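Local coordinates for hypothetical protein TTHC002 (Thermus thermophilus, PDB 2DBS), which is of unknown function, belongs to the uncharacterised DUF5647 family and assembles as two subunits whose beta sheets join into one across their interface, at residues Y65-Q70 with R75-G80; M16-E21 with G71-L76. All coordinates share one frame; numbering follows the deposited sequence.

Contact 1: residues Y65-Q70 with R75-G80; sequences YALFLQ and RLLLLG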
# COMPACT_ATOMS: atom_id res chain seq x y z
N TYR B 65 -5.37 3.09 -1.62
CA TYR B 65 -4.95 1.74 -1.32
C TYR B 65 -5.68 1.23 -0.10
O TYR B 65 -5.67 1.89 0.92
CB TYR B 65 -3.44 1.70 -1.05
CG TYR B 65 -2.61 1.55 -2.30
CD1 TYR B 65 -2.40 2.63 -3.14
CD2 TYR B 65 -2.14 0.29 -2.68
CE1 TYR B 65 -1.74 2.46 -4.36
CE2 TYR B 65 -1.49 0.11 -3.88
CZ TYR B 65 -1.29 1.20 -4.72
OH TYR B 65 -0.68 1.01 -5.93
N ALA B 66 -6.30 0.06 -0.22
CA ALA B 66 -7.01 -0.54 0.88
C ALA B 66 -6.27 -1.81 1.23
O ALA B 66 -6.36 -2.79 0.51
CB ALA B 66 -8.42 -0.85 0.46
N LEU B 67 -5.51 -1.78 2.32
CA LEU B 67 -4.74 -2.94 2.76
C LEU B 67 -5.63 -3.90 3.54
O LEU B 67 -6.18 -3.55 4.57
CB LEU B 67 -3.55 -2.52 3.63
CG LEU B 67 -2.50 -1.63 2.95
CD1 LEU B 67 -1.45 -1.18 3.97
CD2 LEU B 67 -1.84 -2.39 1.82
N PHE B 68 -5.75 -5.12 3.01
CA PHE B 68 -6.60 -6.15 3.57
C PHE B 68 -5.87 -7.25 4.29
O PHE B 68 -4.75 -7.61 3.93
CB PHE B 68 -7.44 -6.79 2.46
CG PHE B 68 -8.65 -5.98 2.06
CD1 PHE B 68 -8.51 -4.73 1.47
CD2 PHE B 68 -9.93 -6.45 2.32
CE1 PHE B 68 -9.62 -3.97 1.16
CE2 PHE B 68 -11.05 -5.70 2.01
CZ PHE B 68 -10.89 -4.46 1.43
N LEU B 69 -6.52 -7.78 5.31
CA LEU B 69 -6.01 -8.90 6.10
C LEU B 69 -7.20 -9.80 6.42
O LEU B 69 -8.28 -9.30 6.78
CB LEU B 69 -5.39 -8.43 7.41
CG LEU B 69 -3.88 -8.58 7.50
CD1 LEU B 69 -3.46 -8.39 8.95
CD2 LEU B 69 -3.46 -9.96 6.98
N GLN B 70 -7.00 -11.11 6.30
CA GLN B 70 -8.02 -12.13 6.56
C GLN B 70 -9.40 -11.69 6.03
O GLN B 70 -10.43 -11.80 6.71
CB GLN B 70 -8.08 -12.45 8.07
CG GLN B 70 -6.71 -12.69 8.78
CD GLN B 70 -6.01 -13.98 8.36
OE1 GLN B 70 -6.66 -15.02 8.19
NE2 GLN B 70 -4.69 -13.92 8.21
N ARG B 75 -6.35 -0.97 6.76
CA ARG B 75 -5.90 0.40 6.65
C ARG B 75 -6.04 0.95 5.23
O ARG B 75 -5.98 0.19 4.27
CB ARG B 75 -4.44 0.51 7.11
CG ARG B 75 -3.82 1.87 6.84
CD ARG B 75 -2.39 1.92 7.32
NE ARG B 75 -2.30 2.12 8.76
CZ ARG B 75 -1.18 2.01 9.46
NH1 ARG B 75 -0.04 1.70 8.85
NH2 ARG B 75 -1.18 2.21 10.77
N LEU B 76 -6.25 2.26 5.12
CA LEU B 76 -6.38 2.93 3.84
C LEU B 76 -5.26 3.99 3.69
O LEU B 76 -5.05 4.79 4.59
CB LEU B 76 -7.75 3.63 3.74
CG LEU B 76 -9.10 2.89 3.85
CD1 LEU B 76 -10.17 3.85 3.41
CD2 LEU B 76 -9.18 1.67 2.97
N LEU B 77 -4.55 3.97 2.56
CA LEU B 77 -3.46 4.91 2.30
C LEU B 77 -3.96 5.90 1.25
O LEU B 77 -4.27 5.50 0.13
CB LEU B 77 -2.24 4.17 1.77
CG LEU B 77 -1.95 2.88 2.56
CD1 LEU B 77 -1.12 1.93 1.76
CD2 LEU B 77 -1.27 3.24 3.87
N LEU B 78 -4.08 7.17 1.63
CA LEU B 78 -4.55 8.21 0.72
C LEU B 78 -3.36 8.81 -0.01
O LEU B 78 -2.52 9.50 0.58
CB LEU B 78 -5.31 9.29 1.47
CG LEU B 78 -6.77 9.04 1.91
CD1 LEU B 78 -7.30 7.75 1.31
CD2 LEU B 78 -6.87 9.03 3.44
N LEU B 79 -3.32 8.53 -1.30
CA LEU B 79 -2.26 8.97 -2.20
C LEU B 79 -1.82 10.43 -2.17
O LEU B 79 -2.64 11.35 -2.21
CB LEU B 79 -2.64 8.62 -3.65
CG LEU B 79 -1.62 8.92 -4.77
CD1 LEU B 79 -0.53 7.87 -4.67
CD2 LEU B 79 -2.27 8.91 -6.18
N GLY B 80 -0.50 10.60 -2.12
CA GLY B 80 0.12 11.90 -2.21
C GLY B 80 0.75 11.75 -3.59
O GLY B 80 0.39 12.43 -4.55
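Backbone atoms of Tyr65 to Leu67 and of Arg75 to Leu77 zip together as the two arms of an antiparallel beta hairpin, with strand axes 4.8 Å apart at their closest and N-to-C directions 159° from each other. Tyr65 and Leu77 form a hydrogen-bonded pair: Leu77 N reaches Tyr65 O at 2.9 Å, and Tyr65 N returns the bond to Leu77 O at 3.2 Å. Ala66 and Leu76 follow as a non-hydrogen-bonded pair, with Leu76 CA close enough to Tyr65 O for a CA-H...O contact. Leu67 and Arg75 make the next hydrogen-bonded pair, an uneven one. Leu67 N meets Arg75 O at 2.8 Å, whereas the return bond from Arg75 N to Leu67 O is weak at 3.4 Å. Ile74 and Arg75 both face Leu67 in a classic beta bulge, so the backbone N of Ile74 also approaches Leu67 O.

Alternation of side chains then divides the work between the two faces. On one face lie Tyr65, Leu67, Arg75 and Leu77. A single methyl of Leu77, CD1, joins both neighbours on the opposite strand, resting 3.7 Å from Tyr65 CB and 3.8 Å from Leu67 CD1, and the side chains of Leu67 and Leu77 meet at about a right angle. The end of Tyr65 leads away from strand 75-79, and its side chain packs on Val35 and Leu37 of strand 33-38. This face also meets the second subunit, where Leu77 touches Tyr65 of that chain and Arg75 NH1 makes a weak hydrogen bond to the same tyrosine's OH.

Ala66 and Leu76 occupy the other face, where both touch Leu15 of helix 8-20. With CG of Leu76 anti to its carbonyl carbon (chi1 -59°), the branch returns toward the hairpin partner, and CD2 settles 3.6 Å from Ala66 CB.

Contact 2: residues M16-E21 with G71-L76; sequences MQYLLE and GRPIRL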
# COMPACT_ATOMS: atom_id res chain seq x y z
N MSE B 16 -16.78 -1.37 1.10
CA MSE B 16 -17.84 -0.36 1.16
C MSE B 16 -18.72 -0.46 2.41
O MSE B 16 -19.23 0.55 2.89
CB MSE B 16 -18.72 -0.37 -0.10
CG MSE B 16 -19.68 0.85 -0.18
SE MSE B 16 -18.87 2.69 0.09
CE MSE B 16 -17.01 2.29 -0.36
N GLN B 17 -18.90 -1.67 2.95
CA GLN B 17 -19.69 -1.82 4.17
C GLN B 17 -19.03 -0.99 5.26
O GLN B 17 -19.71 -0.34 6.06
CB GLN B 17 -19.77 -3.30 4.57
CG GLN B 17 -20.49 -4.13 3.52
CD GLN B 17 -20.71 -5.56 3.95
OE1 GLN B 17 -21.22 -5.80 5.04
NE2 GLN B 17 -20.34 -6.51 3.09
N TYR B 18 -17.70 -1.00 5.27
CA TYR B 18 -16.90 -0.23 6.22
C TYR B 18 -16.95 1.25 5.89
O TYR B 18 -17.18 2.08 6.76
CB TYR B 18 -15.45 -0.70 6.18
CG TYR B 18 -15.11 -1.83 7.13
CD1 TYR B 18 -14.73 -1.57 8.45
CD2 TYR B 18 -15.15 -3.16 6.71
CE1 TYR B 18 -14.39 -2.61 9.32
CE2 TYR B 18 -14.82 -4.20 7.58
CZ TYR B 18 -14.44 -3.92 8.88
OH TYR B 18 -14.11 -4.93 9.74
N LEU B 19 -16.74 1.59 4.63
CA LEU B 19 -16.77 2.99 4.24
C LEU B 19 -18.13 3.60 4.59
O LEU B 19 -18.21 4.74 5.03
CB LEU B 19 -16.49 3.12 2.75
CG LEU B 19 -15.00 3.24 2.43
CD1 LEU B 19 -14.56 4.64 2.78
CD2 LEU B 19 -14.17 2.22 3.21
N LEU B 20 -19.18 2.81 4.41
CA LEU B 20 -20.52 3.27 4.72
C LEU B 20 -20.87 3.07 6.20
O LEU B 20 -20.79 4.02 7.00
CB LEU B 20 -21.54 2.55 3.84
CG LEU B 20 -21.48 2.94 2.38
CD1 LEU B 20 -22.45 2.09 1.62
CD2 LEU B 20 -21.78 4.43 2.20
N GLU B 21 -21.27 1.85 6.56
CA GLU B 21 -21.65 1.57 7.95
C GLU B 21 -20.50 1.62 8.96
O GLU B 21 -20.43 0.86 9.92
CB GLU B 21 -22.41 0.24 8.01
CG GLU B 21 -23.76 0.32 7.33
CD GLU B 21 -24.69 -0.79 7.71
OE1 GLU B 21 -24.40 -1.96 7.38
OE2 GLU B 21 -25.73 -0.48 8.34
N GLY B 71 -9.40 -11.16 4.81
CA GLY B 71 -10.63 -10.76 4.17
C GLY B 71 -11.30 -9.49 4.62
O GLY B 71 -12.47 -9.29 4.32
N ARG B 72 -10.60 -8.64 5.35
CA ARG B 72 -11.21 -7.39 5.77
C ARG B 72 -10.21 -6.24 5.69
O ARG B 72 -9.00 -6.46 5.72
CB ARG B 72 -11.83 -7.54 7.18
CG ARG B 72 -11.01 -7.09 8.39
CD ARG B 72 -9.83 -8.02 8.72
NE ARG B 72 -10.22 -9.43 8.85
CZ ARG B 72 -11.11 -9.90 9.72
NH1 ARG B 72 -11.73 -9.09 10.57
NH2 ARG B 72 -11.39 -11.20 9.73
N PRO B 73 -10.69 -5.00 5.51
CA PRO B 73 -9.76 -3.87 5.43
C PRO B 73 -9.16 -3.56 6.78
O PRO B 73 -9.85 -3.58 7.80
CB PRO B 73 -10.64 -2.74 4.89
CG PRO B 73 -12.02 -3.12 5.34
CD PRO B 73 -12.05 -4.60 5.09
N ILE B 74 -7.86 -3.28 6.78
CA ILE B 74 -7.13 -2.95 8.00
C ILE B 74 -6.62 -1.49 7.95
O ILE B 74 -6.50 -0.84 8.98
CB ILE B 74 -5.95 -3.96 8.22
CG1 ILE B 74 -6.52 -5.37 8.37
CG2 ILE B 74 -5.18 -3.63 9.46
CD1 ILE B 74 -7.51 -5.49 9.51
N ARG B 75 -6.35 -0.97 6.76
CA ARG B 75 -5.90 0.40 6.65
C ARG B 75 -6.04 0.95 5.23
O ARG B 75 -5.98 0.19 4.27
CB ARG B 75 -4.44 0.51 7.11
CG ARG B 75 -3.82 1.87 6.84
CD ARG B 75 -2.39 1.92 7.32
NE ARG B 75 -2.30 2.12 8.76
CZ ARG B 75 -1.18 2.01 9.46
NH1 ARG B 75 -0.04 1.70 8.85
NH2 ARG B 75 -1.18 2.21 10.77
N LEU B 76 -6.25 2.26 5.12
CA LEU B 76 -6.38 2.93 3.84
C LEU B 76 -5.26 3.99 3.69
O LEU B 76 -5.05 4.79 4.59
CB LEU B 76 -7.75 3.63 3.74
CG LEU B 76 -9.10 2.89 3.85
CD1 LEU B 76 -10.17 3.85 3.41
CD2 LEU B 76 -9.18 1.67 2.97
O HOH W 1 -11.02 -4.22 10.10
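The ring of Tyr18 receives the pyrrolidine of Pro73 over one face, a CH-pi contact in which Pro73 CG stands 3.8 Å from the ring centroid and 28° off the ring normal. The proline is displaced toward one long side of the ring, so the closest approach is Pro73 CG to Tyr18 CD2 at 3.4 Å. Pro73 CD lies beside Tyr18 CE2. The ring stands nearly perpendicular to the CA-CB-CG plane (chi2 -87°), which presents a face to Pro73. At the hydroxyl end, Tyr18 OH lies 4.0 Å from Arg72 CG, a contact with the aliphatic part of a chain that bends at chi2 and chi3. The Arg72 guanidinium turns back to the hairpin turn, where NH2 hydrogen-bonds Gln70 O.

This is helix-on-sheet packing: helix 16-20 passes strand 72-76 with axes 9.4 Å apart and directions 56° from each other. Further along, Leu19 CD2 faces Leu76 CD1 at 4.3 Å, a looser apolar meeting on the buried side, where Leu24, Leu25 and Leu28 also touch Leu19. Val85 of the second subunit packs against Tyr18.

One water bridges the phenol of Tyr18 and the backbone carbonyl of Pro73. It donates to Pro73 O at 2.7 Å and lies 3.2 Å from Tyr18 OH, so the tyrosine reaches the strand backbone through the solvent molecule as well as through its ring. With the ring and hydroxyl of Tyr18 cut back to an alanine, Pro73 would probably lose its CH-pi partner and the water, left with Pro73 O, is likely to become less ordered.

No direct hydrogen bond links helix and strand here. Their cohesion rests on CH-pi and apolar packing, while the water lets a phenol and a backbone carbonyl share a partner without meeting directly.

Overall arrangement
Contacts 1 and 2 have centres 9 Å apart and share Arg75 and Leu76 on strand 72-79, of which Leu76 touches the partner segment in both. Contact 1 ties that strand to its hairpin partner, and contact 2 brings helix 8-20 down on the same sheet. The classic beta bulge lies at their junction, with Ile74 and Arg75 both facing Leu67; Ile74 N probably hydrogen-bonds Leu67 O at 2.8 Å. Phe68 CE2 also packs 3.4 Å from Pro73 CD. Strand 72-79 is outermost within its own chain, yet its residues Arg75 to Leu78 pair with a strand of the second subunit, continuing the sheet across the interface.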